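Local coordinates for protein N5-carboxyaminoimidazole ribonucleotide synthetase (Bacillus anthracis, PDB 3QFF) that probably uses ATP and bicarbonate to carboxylate aminoimidazole ribonucleotide at N5 in purine biosynthesis, and holds ADP in its nucleotide pocket here, at residues Lys189-Glu194 and Phe263-Gly268; Lys195-Ile200 and Phe212-Asn217; Pro45-Pro50 and Glu58-Tyr63; Tyr38-Leu43 and Gln53-Glu58. All blocks are in the same frame, centred on the assembly; numbering follows the deposited sequence.

In the fold
From the N terminus, the chain first closes contact 4, which sets strand 39-44 against 57-60 at the border of the parallel sheet of the preATP-grasp domain. Contact 3 crosses it, since its segments alternate with those of contact 4, and the two share Glu58; together they pin the helix-free connection between these strands. Much later, and on the opposite side of the chain's centre, the long loop of contact 1 opens at Lys189 and shuts at Gly268. Contact 2, a beta hairpin, lies within that loop. Contacts 1 and 2 meet where Ala264 N approaches Lys195 O, reach the same large antiparallel sheet, and both touch ADP.

Contact 1 (Lys189-Glu194 and Phe263-Gly268); sequences KWVPFE and FATADG. With ADP (adenosine-5'-diphosphate), chain C.
Phe193 and Phe263 form the tight half of this contact, an offset stack with centroids 4.8 Å apart and planes only 14° from parallel. Phe263 CD2 lies over one face of the Phe193 ring, toward its rim. The first torsion of Phe193 (chi1 63°) sets its ring between the backbone N and the carbonyl carbon, and the ring edge then reaches the adenine, with CE1 3.6 Å from ADP N3. Phe263 meets the nucleotide with CE2, near the ribose C2', and with CZ, near the adenine C5. Trp190 lays a face over ADP C2, while the linker backbone reads the base rim: Val191 N gives an almost straight bond (177°) to ADP N1 at 2.7 Å, and Lys189 O accepts from ADP N6 at 2.8 Å. This is the adenine end of an ATP-grasp pocket.

Away from the base the fit slackens. Glu194 N donates to Ala264 O at 2.9 Å, but the bond is bent. Beyond it, a water spans Pro192 O and Ala266 N, and Glu194 OE1 merely passes Ala266 CA at 3.6 Å, on an exposed margin at the type I beta turn from Thr265 to Gly268.

In the fold, 189-194 links strand 185-189 of the smaller antiparallel sheet to strand 195-203 of the larger one; strand 270-276 flanks Phe263 and Ala264.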
# COMPACT_ATOMS: atom_id res chain seq x y z
N LYS A 189 -19.48 -35.90 4.22
CA LYS A 189 -18.95 -36.79 3.18
C LYS A 189 -17.63 -36.26 2.66
O LYS A 189 -17.46 -35.06 2.46
CB LYS A 189 -19.93 -36.92 2.01
CG LYS A 189 -20.64 -38.25 1.91
CD LYS A 189 -21.57 -38.29 0.71
CE LYS A 189 -22.65 -39.36 0.86
NZ LYS A 189 -23.96 -38.89 0.32
N TRP A 190 -16.69 -37.17 2.46
CA TRP A 190 -15.41 -36.84 1.85
C TRP A 190 -15.63 -36.41 0.41
O TRP A 190 -16.26 -37.11 -0.37
CB TRP A 190 -14.47 -38.06 1.89
CG TRP A 190 -13.11 -37.82 1.32
CD1 TRP A 190 -12.69 -38.11 0.04
CD2 TRP A 190 -11.98 -37.26 1.99
NE1 TRP A 190 -11.37 -37.75 -0.11
CE2 TRP A 190 -10.91 -37.23 1.07
CE3 TRP A 190 -11.77 -36.77 3.29
CZ2 TRP A 190 -9.64 -36.73 1.40
CZ3 TRP A 190 -10.51 -36.28 3.63
CH2 TRP A 190 -9.46 -36.26 2.68
N VAL A 191 -15.12 -35.23 0.08
CA VAL A 191 -15.22 -34.72 -1.28
C VAL A 191 -13.91 -35.04 -1.98
O VAL A 191 -12.85 -34.61 -1.54
CB VAL A 191 -15.49 -33.19 -1.33
CG1 VAL A 191 -15.80 -32.74 -2.75
CG2 VAL A 191 -16.62 -32.81 -0.39
N PRO A 192 -13.97 -35.84 -3.07
CA PRO A 192 -12.78 -36.10 -3.87
C PRO A 192 -12.52 -34.90 -4.78
O PRO A 192 -13.05 -34.83 -5.89
CB PRO A 192 -13.17 -37.34 -4.70
CG PRO A 192 -14.53 -37.78 -4.20
CD PRO A 192 -15.15 -36.56 -3.58
N PHE A 193 -11.74 -33.94 -4.30
CA PHE A 193 -11.51 -32.73 -5.08
C PHE A 193 -10.12 -32.73 -5.68
O PHE A 193 -9.20 -33.36 -5.15
CB PHE A 193 -11.75 -31.47 -4.24
CG PHE A 193 -10.81 -31.32 -3.08
CD1 PHE A 193 -11.16 -31.78 -1.82
CD2 PHE A 193 -9.55 -30.72 -3.25
CE1 PHE A 193 -10.29 -31.66 -0.74
CE2 PHE A 193 -8.67 -30.60 -2.18
CZ PHE A 193 -9.05 -31.06 -0.92
N GLU A 194 -9.98 -32.01 -6.80
CA GLU A 194 -8.71 -31.74 -7.44
C GLU A 194 -7.98 -30.57 -6.75
O GLU A 194 -6.82 -30.72 -6.35
CB GLU A 194 -8.92 -31.44 -8.92
CG GLU A 194 -7.65 -31.48 -9.77
CD GLU A 194 -7.80 -30.85 -11.16
OE1 GLU A 194 -8.92 -30.86 -11.73
OE2 GLU A 194 -6.78 -30.36 -11.69
N PHE A 263 -14.17 -26.34 -2.61
CA PHE A 263 -13.52 -27.50 -3.22
C PHE A 263 -13.97 -27.62 -4.69
O PHE A 263 -15.18 -27.60 -4.99
CB PHE A 263 -13.88 -28.81 -2.50
CG PHE A 263 -13.62 -28.81 -1.01
CD1 PHE A 263 -14.64 -29.10 -0.12
CD2 PHE A 263 -12.34 -28.57 -0.50
CE1 PHE A 263 -14.41 -29.14 1.26
CE2 PHE A 263 -12.10 -28.60 0.88
CZ PHE A 263 -13.14 -28.88 1.76
N ALA A 264 -13.00 -27.76 -5.59
CA ALA A 264 -13.27 -27.93 -7.01
C ALA A 264 -12.87 -29.34 -7.44
O ALA A 264 -11.75 -29.78 -7.18
CB ALA A 264 -12.49 -26.89 -7.81
N THR A 265 -13.79 -30.06 -8.08
CA THR A 265 -13.50 -31.43 -8.51
C THR A 265 -12.93 -31.47 -9.93
O THR A 265 -12.96 -30.47 -10.64
CB THR A 265 -14.72 -32.37 -8.40
OG1 THR A 265 -15.67 -32.04 -9.42
CG2 THR A 265 -15.35 -32.29 -7.01
N ALA A 266 -12.40 -32.63 -10.32
CA ALA A 266 -11.96 -32.85 -11.69
C ALA A 266 -13.14 -32.72 -12.65
O ALA A 266 -13.03 -32.09 -13.71
CB ALA A 266 -11.29 -34.21 -11.83
N ASP A 267 -14.28 -33.28 -12.25
CA ASP A 267 -15.54 -33.19 -13.00
C ASP A 267 -16.11 -31.77 -13.12
O ASP A 267 -17.13 -31.57 -13.78
CB ASP A 267 -16.60 -34.10 -12.38
CG ASP A 267 -16.49 -35.54 -12.85
OD1 ASP A 267 -16.86 -36.45 -12.07
OD2 ASP A 267 -16.02 -35.75 -14.00
N GLY A 268 -15.46 -30.81 -12.48
CA GLY A 268 -15.92 -29.43 -12.54
C GLY A 268 -17.01 -29.10 -11.55
O GLY A 268 -17.74 -28.14 -11.74
PB ADP C . -10.48 -25.51 9.17
O1B ADP C . -9.63 -26.01 10.32
O2B ADP C . -11.66 -24.69 9.62
O3B ADP C . -9.67 -24.89 8.05
PA ADP C . -11.73 -27.12 7.07
O1A ADP C . -11.31 -26.00 6.14
O2A ADP C . -13.18 -27.51 7.19
O3A ADP C . -11.14 -26.87 8.57
O5' ADP C . -10.95 -28.45 6.62
C5' ADP C . -9.53 -28.51 6.71
C4' ADP C . -8.98 -29.31 5.54
O4' ADP C . -9.54 -30.62 5.56
C3' ADP C . -9.35 -28.69 4.20
O3' ADP C . -8.30 -27.87 3.70
C2' ADP C . -9.62 -29.88 3.30
O2' ADP C . -8.43 -30.21 2.57
C1' ADP C . -9.93 -31.03 4.25
N9 ADP C . -11.39 -31.33 4.22
C8 ADP C . -12.33 -30.80 5.03
N7 ADP C . -13.56 -31.28 4.74
C5 ADP C . -13.43 -32.15 3.73
C6 ADP C . -14.35 -33.01 2.93
N6 ADP C . -15.68 -33.05 3.18
N1 ADP C . -13.79 -33.77 1.95
C2 ADP C . -12.47 -33.75 1.69
N3 ADP C . -11.59 -32.99 2.37
C4 ADP C . -12.00 -32.19 3.38
O HOH W 1 -12.02 -34.65 -8.49

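Contact 2 (Lys195-Ile200 and Phe212-Asn217); sequences KEVSVI and FPVAEN. With ADP (adenosine-5'-diphosphate), chain C.
Val197 and Ser198 face Glu216 and Ala215 across an ATP-grasp beta hairpin, strands 195-203 and 209-220, neighbours in the large antiparallel sheet. Ser198 and Ala215 are a hydrogen-bonded pair, exchanging backbone bonds both ways, whereas Val197 and Glu216 form a non-hydrogen-bonded one.

Side chains sort by face. On the side of Ser198 and Asn217 the contact is polar: Asn217 turns its amide so that Ser198 OG lies in the amide plane, 2.9 Å from ND2 along a fairly straight bond. With OD1 bonded to Ser227 OG and ND2 to Ser198 OG, the amide is held in its rotation; Ser198 OG is bonded to Ser282 as well. Glu196, on this same face, runs out extended beyond CG to accept from ADP O3' with OE2 at 2.8 Å, gripping the ribose.

On the other face Val197 CB meets Val214 CG1 at 3.7 Å, and Val214 CG2 meets Val199 CG2 at 3.8 Å. The Val214 branches thus part toward two neighbours, and helix 235-251 packs on Val199 and Val214. Lys195 bends at chi2 to bring NZ into a salt bridge with Glu216 OE2 at 2.8 Å, from above the carboxylate plane (46° out of it); Arg232 is a second cationic partner of that oxygen.

Toward the hairpin's turn, Phe212 N bonds to Ile200 O, which also sits in plane at the ring's edge, and one water joins Ile200 N to Pro213 O, 2.9 Å from each.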
# COMPACT_ATOMS: atom_id res chain seq x y z
N LYS A 195 -8.67 -29.43 -6.60
CA LYS A 195 -8.08 -28.19 -6.08
C LYS A 195 -8.95 -27.56 -4.98
O LYS A 195 -10.18 -27.66 -5.02
CB LYS A 195 -7.99 -27.14 -7.21
CG LYS A 195 -7.29 -27.59 -8.48
CD LYS A 195 -5.94 -26.97 -8.57
CE LYS A 195 -5.13 -27.49 -9.76
NZ LYS A 195 -3.70 -27.54 -9.36
N GLU A 196 -8.30 -26.92 -4.01
CA GLU A 196 -8.98 -25.98 -3.11
C GLU A 196 -8.88 -24.56 -3.65
O GLU A 196 -7.79 -24.09 -3.99
CB GLU A 196 -8.41 -26.04 -1.71
CG GLU A 196 -8.88 -27.22 -0.92
CD GLU A 196 -8.46 -27.14 0.52
OE1 GLU A 196 -7.29 -27.46 0.82
OE2 GLU A 196 -9.31 -26.76 1.36
N VAL A 197 -10.03 -23.90 -3.77
CA VAL A 197 -10.06 -22.54 -4.31
C VAL A 197 -10.82 -21.59 -3.39
O VAL A 197 -11.66 -22.02 -2.60
CB VAL A 197 -10.62 -22.48 -5.79
CG1 VAL A 197 -9.81 -23.41 -6.72
CG2 VAL A 197 -12.13 -22.78 -5.86
N SER A 198 -10.50 -20.30 -3.48
CA SER A 198 -11.27 -19.31 -2.75
C SER A 198 -11.49 -18.05 -3.56
O SER A 198 -10.71 -17.73 -4.46
CB SER A 198 -10.63 -18.99 -1.40
OG SER A 198 -9.46 -18.22 -1.57
N VAL A 199 -12.57 -17.34 -3.24
CA VAL A 199 -12.94 -16.08 -3.88
C VAL A 199 -13.28 -15.09 -2.77
O VAL A 199 -14.02 -15.42 -1.82
CB VAL A 199 -14.19 -16.26 -4.80
CG1 VAL A 199 -14.73 -14.90 -5.27
CG2 VAL A 199 -13.88 -17.14 -6.01
N ILE A 200 -12.71 -13.89 -2.87
CA ILE A 200 -13.01 -12.80 -1.95
C ILE A 200 -14.06 -11.94 -2.64
O ILE A 200 -13.85 -11.50 -3.78
CB ILE A 200 -11.78 -11.90 -1.62
CG1 ILE A 200 -10.56 -12.72 -1.15
CG2 ILE A 200 -12.15 -10.80 -0.60
CD1 ILE A 200 -10.69 -13.35 0.21
N PHE A 212 -13.07 -10.54 -6.37
CA PHE A 212 -11.68 -10.76 -6.73
C PHE A 212 -11.52 -12.05 -7.54
O PHE A 212 -12.44 -12.88 -7.55
CB PHE A 212 -10.81 -10.82 -5.48
CG PHE A 212 -10.49 -9.47 -4.93
CD1 PHE A 212 -11.20 -8.97 -3.83
CD2 PHE A 212 -9.50 -8.69 -5.52
CE1 PHE A 212 -10.89 -7.71 -3.30
CE2 PHE A 212 -9.18 -7.43 -4.99
CZ PHE A 212 -9.87 -6.94 -3.88
N PRO A 213 -10.38 -12.21 -8.24
CA PRO A 213 -10.19 -13.42 -9.05
C PRO A 213 -10.09 -14.67 -8.18
O PRO A 213 -9.69 -14.57 -7.01
CB PRO A 213 -8.85 -13.18 -9.78
CG PRO A 213 -8.52 -11.73 -9.58
CD PRO A 213 -9.27 -11.25 -8.36
N VAL A 214 -10.42 -15.82 -8.75
CA VAL A 214 -10.29 -17.09 -8.05
C VAL A 214 -8.83 -17.42 -7.72
O VAL A 214 -7.97 -17.41 -8.60
CB VAL A 214 -10.91 -18.27 -8.85
CG1 VAL A 214 -10.91 -19.53 -7.99
CG2 VAL A 214 -12.34 -17.95 -9.35
N ALA A 215 -8.57 -17.75 -6.46
CA ALA A 215 -7.24 -18.17 -6.03
C ALA A 215 -7.25 -19.66 -5.75
O ALA A 215 -8.19 -20.17 -5.14
CB ALA A 215 -6.82 -17.42 -4.78
N GLU A 216 -6.21 -20.36 -6.20
CA GLU A 216 -5.99 -21.76 -5.84
C GLU A 216 -5.15 -21.80 -4.56
O GLU A 216 -4.06 -21.23 -4.51
CB GLU A 216 -5.30 -22.51 -6.99
CG GLU A 216 -4.58 -23.81 -6.60
CD GLU A 216 -3.76 -24.40 -7.76
OE1 GLU A 216 -3.70 -23.79 -8.84
OE2 GLU A 216 -3.18 -25.49 -7.58
N ASN A 217 -5.66 -22.49 -3.54
CA ASN A 217 -5.01 -22.52 -2.23
C ASN A 217 -4.41 -23.86 -1.87
O ASN A 217 -5.07 -24.90 -1.97
CB ASN A 217 -6.01 -22.10 -1.15
CG ASN A 217 -6.54 -20.73 -1.39
OD1 ASN A 217 -5.80 -19.83 -1.79
ND2 ASN A 217 -7.84 -20.55 -1.19
PB ADP C . -10.48 -25.51 9.17
O1B ADP C . -9.63 -26.01 10.32
O2B ADP C . -11.66 -24.69 9.62
O3B ADP C . -9.67 -24.89 8.05
PA ADP C . -11.73 -27.12 7.07
O1A ADP C . -11.31 -26.00 6.14
O2A ADP C . -13.18 -27.51 7.19
O3A ADP C . -11.14 -26.87 8.57
O5' ADP C . -10.95 -28.45 6.62
C5' ADP C . -9.53 -28.51 6.71
C4' ADP C . -8.98 -29.31 5.54
O4' ADP C . -9.54 -30.62 5.56
C3' ADP C . -9.35 -28.69 4.20
O3' ADP C . -8.30 -27.87 3.70
C2' ADP C . -9.62 -29.88 3.30
O2' ADP C . -8.43 -30.21 2.57
C1' ADP C . -9.93 -31.03 4.25
N9 ADP C . -11.39 -31.33 4.22
C8 ADP C . -12.33 -30.80 5.03
N7 ADP C . -13.56 -31.28 4.74
C5 ADP C . -13.43 -32.15 3.73
C6 ADP C . -14.35 -33.01 2.93
N6 ADP C . -15.68 -33.05 3.18
N1 ADP C . -13.79 -33.77 1.95
C2 ADP C . -12.47 -33.75 1.69
N3 ADP C . -11.59 -32.99 2.37
C4 ADP C . -12.00 -32.19 3.38
O HOH W 2 -5.50 -26.96 -3.85
O HOH W 3 -4.80 -27.85 -0.11
O HOH W 4 -9.45 -22.59 0.05
O HOH W 5 -10.11 -13.89 -4.25

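Contact 3 (Pro45-Pro50 and Glu58-Tyr63); sequences PTKNSP and EIVASY
Glu58 reaches from its strand into the loop 45-50 and binds Asn48 N with OE1 at 2.8 Å, using the lone pair on the side of its other oxygen. An extended chain, with CG trans to the backbone N (chi1 178°), carries the carboxylate that far. A water bound to Thr46 O and Ser49 N also lies against OE1, at a distance short enough to leave that bond doubtful. Lys47 crosses Glu58 at about a right angle, touching it with CG, but its ammonium stays 5.7 Å from OE2 (NZ to Glu58 OE2), hence at most a diffuse attraction.

Val60 follows with a branch for each neighbour: CG1 stands 3.5 Å from Pro45 O, and CG2 lies 3.9 Å from Lys47 CA. At Ala61 the chains come together through the backbone. Its carbonyl O is 3.1 Å from Pro45 N, which, as the tertiary amide nitrogen of a proline, has no hydrogen to give; what it meets instead is the CA-H of Pro45, at 3.2 Å from CA.

Tyr63 ends the walk. Its ring swings back so that Pro45 CD rests over one face, a CH-pi contact 3.7 Å from the centroid and 28° off the normal, the closest ring atom to CD being CZ.

This surface contact ties the loop after strand 39-44 to strand 57-60, one of the two outermost strands of the parallel sheet. Ile59 bonds to strand 39-44 through its backbone, helix 66-74 packs on Ile59 and Ala61, and Tyr63 stacks on Phe83.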
# COMPACT_ATOMS: atom_id res chain seq x y z
N PRO A 45 -6.23 -7.66 23.46
CA PRO A 45 -5.77 -8.12 24.78
C PRO A 45 -4.29 -7.87 25.09
O PRO A 45 -3.92 -7.78 26.27
CB PRO A 45 -6.02 -9.64 24.72
CG PRO A 45 -7.15 -9.79 23.79
CD PRO A 45 -6.95 -8.72 22.74
N THR A 46 -3.46 -7.78 24.05
CA THR A 46 -2.01 -7.62 24.24
C THR A 46 -1.58 -6.23 23.80
O THR A 46 -2.06 -5.71 22.80
CB THR A 46 -1.22 -8.66 23.42
OG1 THR A 46 -1.79 -9.96 23.63
CG2 THR A 46 0.25 -8.69 23.83
N LYS A 47 -0.67 -5.62 24.57
CA LYS A 47 -0.07 -4.33 24.21
C LYS A 47 0.88 -4.47 23.02
O LYS A 47 1.42 -5.54 22.78
CB LYS A 47 0.65 -3.71 25.42
CG LYS A 47 1.16 -2.28 25.19
CD LYS A 47 0.87 -1.36 26.38
CE LYS A 47 2.05 -1.28 27.33
NZ LYS A 47 3.03 -0.24 26.89
N ASN A 48 1.07 -3.37 22.29
CA ASN A 48 1.96 -3.32 21.14
C ASN A 48 1.64 -4.40 20.08
O ASN A 48 2.56 -4.96 19.45
CB ASN A 48 3.43 -3.41 21.61
CG ASN A 48 4.42 -2.96 20.56
OD1 ASN A 48 4.22 -1.96 19.86
ND2 ASN A 48 5.52 -3.70 20.44
N SER A 49 0.35 -4.67 19.88
CA SER A 49 -0.08 -5.62 18.83
C SER A 49 0.34 -5.12 17.45
O SER A 49 0.72 -3.96 17.31
CB SER A 49 -1.59 -5.86 18.87
OG SER A 49 -2.32 -4.67 18.62
N PRO A 50 0.33 -6.00 16.42
CA PRO A 50 0.62 -5.55 15.06
C PRO A 50 -0.22 -4.34 14.64
O PRO A 50 0.31 -3.42 14.02
CB PRO A 50 0.26 -6.77 14.21
CG PRO A 50 0.65 -7.91 15.08
CD PRO A 50 0.23 -7.48 16.48
N GLU A 58 -4.84 3.03 21.17
CA GLU A 58 -4.78 1.62 21.56
C GLU A 58 -5.54 1.39 22.88
O GLU A 58 -5.26 2.05 23.88
CB GLU A 58 -3.32 1.18 21.70
CG GLU A 58 -3.10 -0.28 22.16
CD GLU A 58 -1.62 -0.59 22.47
OE1 GLU A 58 -1.22 -1.77 22.40
OE2 GLU A 58 -0.84 0.34 22.76
N ILE A 59 -6.50 0.47 22.86
CA ILE A 59 -7.16 0.00 24.08
C ILE A 59 -6.76 -1.45 24.36
O ILE A 59 -7.05 -2.36 23.57
CB ILE A 59 -8.70 0.14 24.00
CG1 ILE A 59 -9.09 1.59 23.77
CG2 ILE A 59 -9.35 -0.39 25.28
CD1 ILE A 59 -10.50 1.78 23.26
N VAL A 60 -6.09 -1.66 25.49
CA VAL A 60 -5.62 -2.99 25.84
C VAL A 60 -6.64 -3.61 26.81
O VAL A 60 -6.68 -3.25 27.99
CB VAL A 60 -4.16 -2.95 26.40
CG1 VAL A 60 -3.66 -4.35 26.75
CG2 VAL A 60 -3.22 -2.32 25.38
N ALA A 61 -7.47 -4.51 26.27
CA ALA A 61 -8.53 -5.19 27.05
C ALA A 61 -8.97 -6.53 26.43
O ALA A 61 -8.65 -6.81 25.28
CB ALA A 61 -9.73 -4.28 27.22
N SER A 62 -9.71 -7.33 27.20
CA SER A 62 -10.32 -8.58 26.73
C SER A 62 -11.43 -8.32 25.73
O SER A 62 -12.14 -7.32 25.82
CB SER A 62 -10.93 -9.38 27.90
OG SER A 62 -9.96 -9.73 28.86
N TYR A 63 -11.62 -9.26 24.81
CA TYR A 63 -12.68 -9.13 23.80
C TYR A 63 -14.10 -9.24 24.38
O TYR A 63 -15.07 -8.87 23.70
CB TYR A 63 -12.50 -10.15 22.68
CG TYR A 63 -11.22 -10.02 21.86
CD1 TYR A 63 -10.33 -11.09 21.74
CD2 TYR A 63 -10.92 -8.83 21.18
CE1 TYR A 63 -9.17 -10.99 20.98
CE2 TYR A 63 -9.76 -8.70 20.43
CZ TYR A 63 -8.89 -9.79 20.32
OH TYR A 63 -7.74 -9.68 19.57
O HOH W 6 -2.24 -3.69 21.23

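Contact 4 (Tyr38-Leu43 and Gln53-Glu58); sequences YKIAVL and QVADIE
Ala41 and Val42 pair in parallel with Ile57 and Glu58, and Ile40 O takes two backbone donors, Asp56 N at 2.8 Å and Ile57 N at 3.1 Å, before Val42 N continues the ladder to Ile57 O at 3.0 Å. This is the outer edge of the Rossmann-like parallel sheet of the preATP-grasp domain, where strands 39-44 and 57-60 are joined by a crossover that carries no helix.

Asp56 closes the start of the ladder. Its CG stands beside the backbone N (chi1 -59°), which folds the carboxylate back to the neighbouring strand, and OD2 receives Ile40 N at 2.9 Å. The bond is fairly straight at the hydrogen but meets OD2 on its anti side, 27° out of the carboxylate plane. Lys34 forms a salt bridge to this same oxygen, so its charge has partners from both strand and helix 24-35. Lys39, fully extended, lays its CG beside the carboxylate and carries CE on to Ile57 CD1 at 3.8 Å.

The two faces of the sheet differ. On one, Ala55 CB packs against Val42 CG1 at 3.6 Å and against Ile40 CG2, while Ile40 itself leans on helix 24-35. On the other, Ala41 and Ile57 meet, with helix 66-74 also touching Ala41. Just upstream, Gln53 O bonds Lys34 of the second subunit, which brings this margin into the dimer contact.

The two strands draw together at Ala41, whose CA lies 3.3 Å from Ile57 O in a CA-H...O contact and whose CB is 4.0 Å from Ile57 CB.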
# COMPACT_ATOMS: atom_id res chain seq x y z
N TYR A 38 -7.64 8.16 7.13
CA TYR A 38 -8.40 7.79 8.32
C TYR A 38 -7.52 7.68 9.55
O TYR A 38 -6.32 7.38 9.46
CB TYR A 38 -9.16 6.46 8.10
CG TYR A 38 -10.30 6.60 7.14
CD1 TYR A 38 -11.53 7.11 7.55
CD2 TYR A 38 -10.13 6.27 5.79
CE1 TYR A 38 -12.57 7.26 6.66
CE2 TYR A 38 -11.18 6.42 4.88
CZ TYR A 38 -12.39 6.91 5.32
OH TYR A 38 -13.42 7.06 4.41
N LYS A 39 -8.12 7.95 10.71
CA LYS A 39 -7.50 7.71 12.01
C LYS A 39 -7.92 6.31 12.47
O LYS A 39 -8.99 5.84 12.09
CB LYS A 39 -7.96 8.80 12.99
CG LYS A 39 -7.48 8.63 14.43
CD LYS A 39 -7.73 9.93 15.25
CE LYS A 39 -7.45 9.70 16.74
NZ LYS A 39 -7.61 10.95 17.55
N ILE A 40 -7.09 5.65 13.26
CA ILE A 40 -7.34 4.27 13.65
C ILE A 40 -7.31 4.08 15.17
O ILE A 40 -6.36 4.50 15.84
CB ILE A 40 -6.29 3.29 13.01
CG1 ILE A 40 -6.28 3.42 11.48
CG2 ILE A 40 -6.52 1.82 13.48
CD1 ILE A 40 -7.57 2.99 10.79
N ALA A 41 -8.35 3.44 15.69
CA ALA A 41 -8.35 2.96 17.08
C ALA A 41 -8.45 1.44 17.07
O ALA A 41 -9.18 0.87 16.26
CB ALA A 41 -9.52 3.57 17.87
N VAL A 42 -7.71 0.77 17.95
CA VAL A 42 -7.75 -0.69 18.01
C VAL A 42 -7.95 -1.16 19.45
O VAL A 42 -7.43 -0.54 20.39
CB VAL A 42 -6.47 -1.35 17.38
CG1 VAL A 42 -5.19 -0.80 18.02
CG2 VAL A 42 -6.50 -2.89 17.48
N LEU A 43 -8.70 -2.24 19.61
CA LEU A 43 -8.81 -2.95 20.89
C LEU A 43 -8.26 -4.37 20.75
O LEU A 43 -8.62 -5.08 19.81
CB LEU A 43 -10.26 -2.98 21.38
CG LEU A 43 -10.63 -3.67 22.70
CD1 LEU A 43 -11.96 -3.15 23.17
CD2 LEU A 43 -10.69 -5.20 22.58
N GLN A 53 0.67 -0.96 16.42
CA GLN A 53 1.90 -0.37 15.89
C GLN A 53 1.62 0.64 14.77
O GLN A 53 2.52 1.38 14.37
CB GLN A 53 2.84 -1.45 15.38
CG GLN A 53 3.49 -2.25 16.50
CD GLN A 53 4.11 -3.52 16.01
OE1 GLN A 53 4.67 -3.57 14.91
NE2 GLN A 53 4.00 -4.58 16.81
N VAL A 54 0.39 0.64 14.27
CA VAL A 54 -0.02 1.59 13.25
C VAL A 54 -1.23 2.41 13.70
O VAL A 54 -1.70 3.26 12.96
CB VAL A 54 -0.26 0.91 11.85
CG1 VAL A 54 0.98 0.16 11.39
CG2 VAL A 54 -1.42 -0.04 11.90
N ALA A 55 -1.72 2.19 14.91
CA ALA A 55 -2.94 2.87 15.37
C ALA A 55 -2.65 4.19 16.08
O ALA A 55 -1.56 4.36 16.63
CB ALA A 55 -3.75 1.95 16.28
N ASP A 56 -3.62 5.10 16.04
CA ASP A 56 -3.52 6.38 16.75
C ASP A 56 -3.91 6.17 18.22
O ASP A 56 -3.33 6.77 19.13
CB ASP A 56 -4.43 7.44 16.13
CG ASP A 56 -4.11 7.72 14.66
OD1 ASP A 56 -3.39 8.70 14.38
OD2 ASP A 56 -4.57 6.96 13.78
N ILE A 57 -4.89 5.30 18.44
CA ILE A 57 -5.37 4.97 19.78
C ILE A 57 -5.35 3.45 20.02
O ILE A 57 -5.79 2.68 19.16
CB ILE A 57 -6.80 5.53 20.01
CG1 ILE A 57 -6.80 7.04 19.81
CG2 ILE A 57 -7.32 5.16 21.41
CD1 ILE A 57 -8.18 7.67 19.83
N GLU A 58 -4.84 3.03 21.17
CA GLU A 58 -4.78 1.62 21.56
C GLU A 58 -5.54 1.39 22.88
O GLU A 58 -5.26 2.05 23.88
CB GLU A 58 -3.32 1.18 21.70
CG GLU A 58 -3.10 -0.28 22.16
CD GLU A 58 -1.62 -0.59 22.47
OE1 GLU A 58 -1.22 -1.77 22.40
OE2 GLU A 58 -0.84 0.34 22.76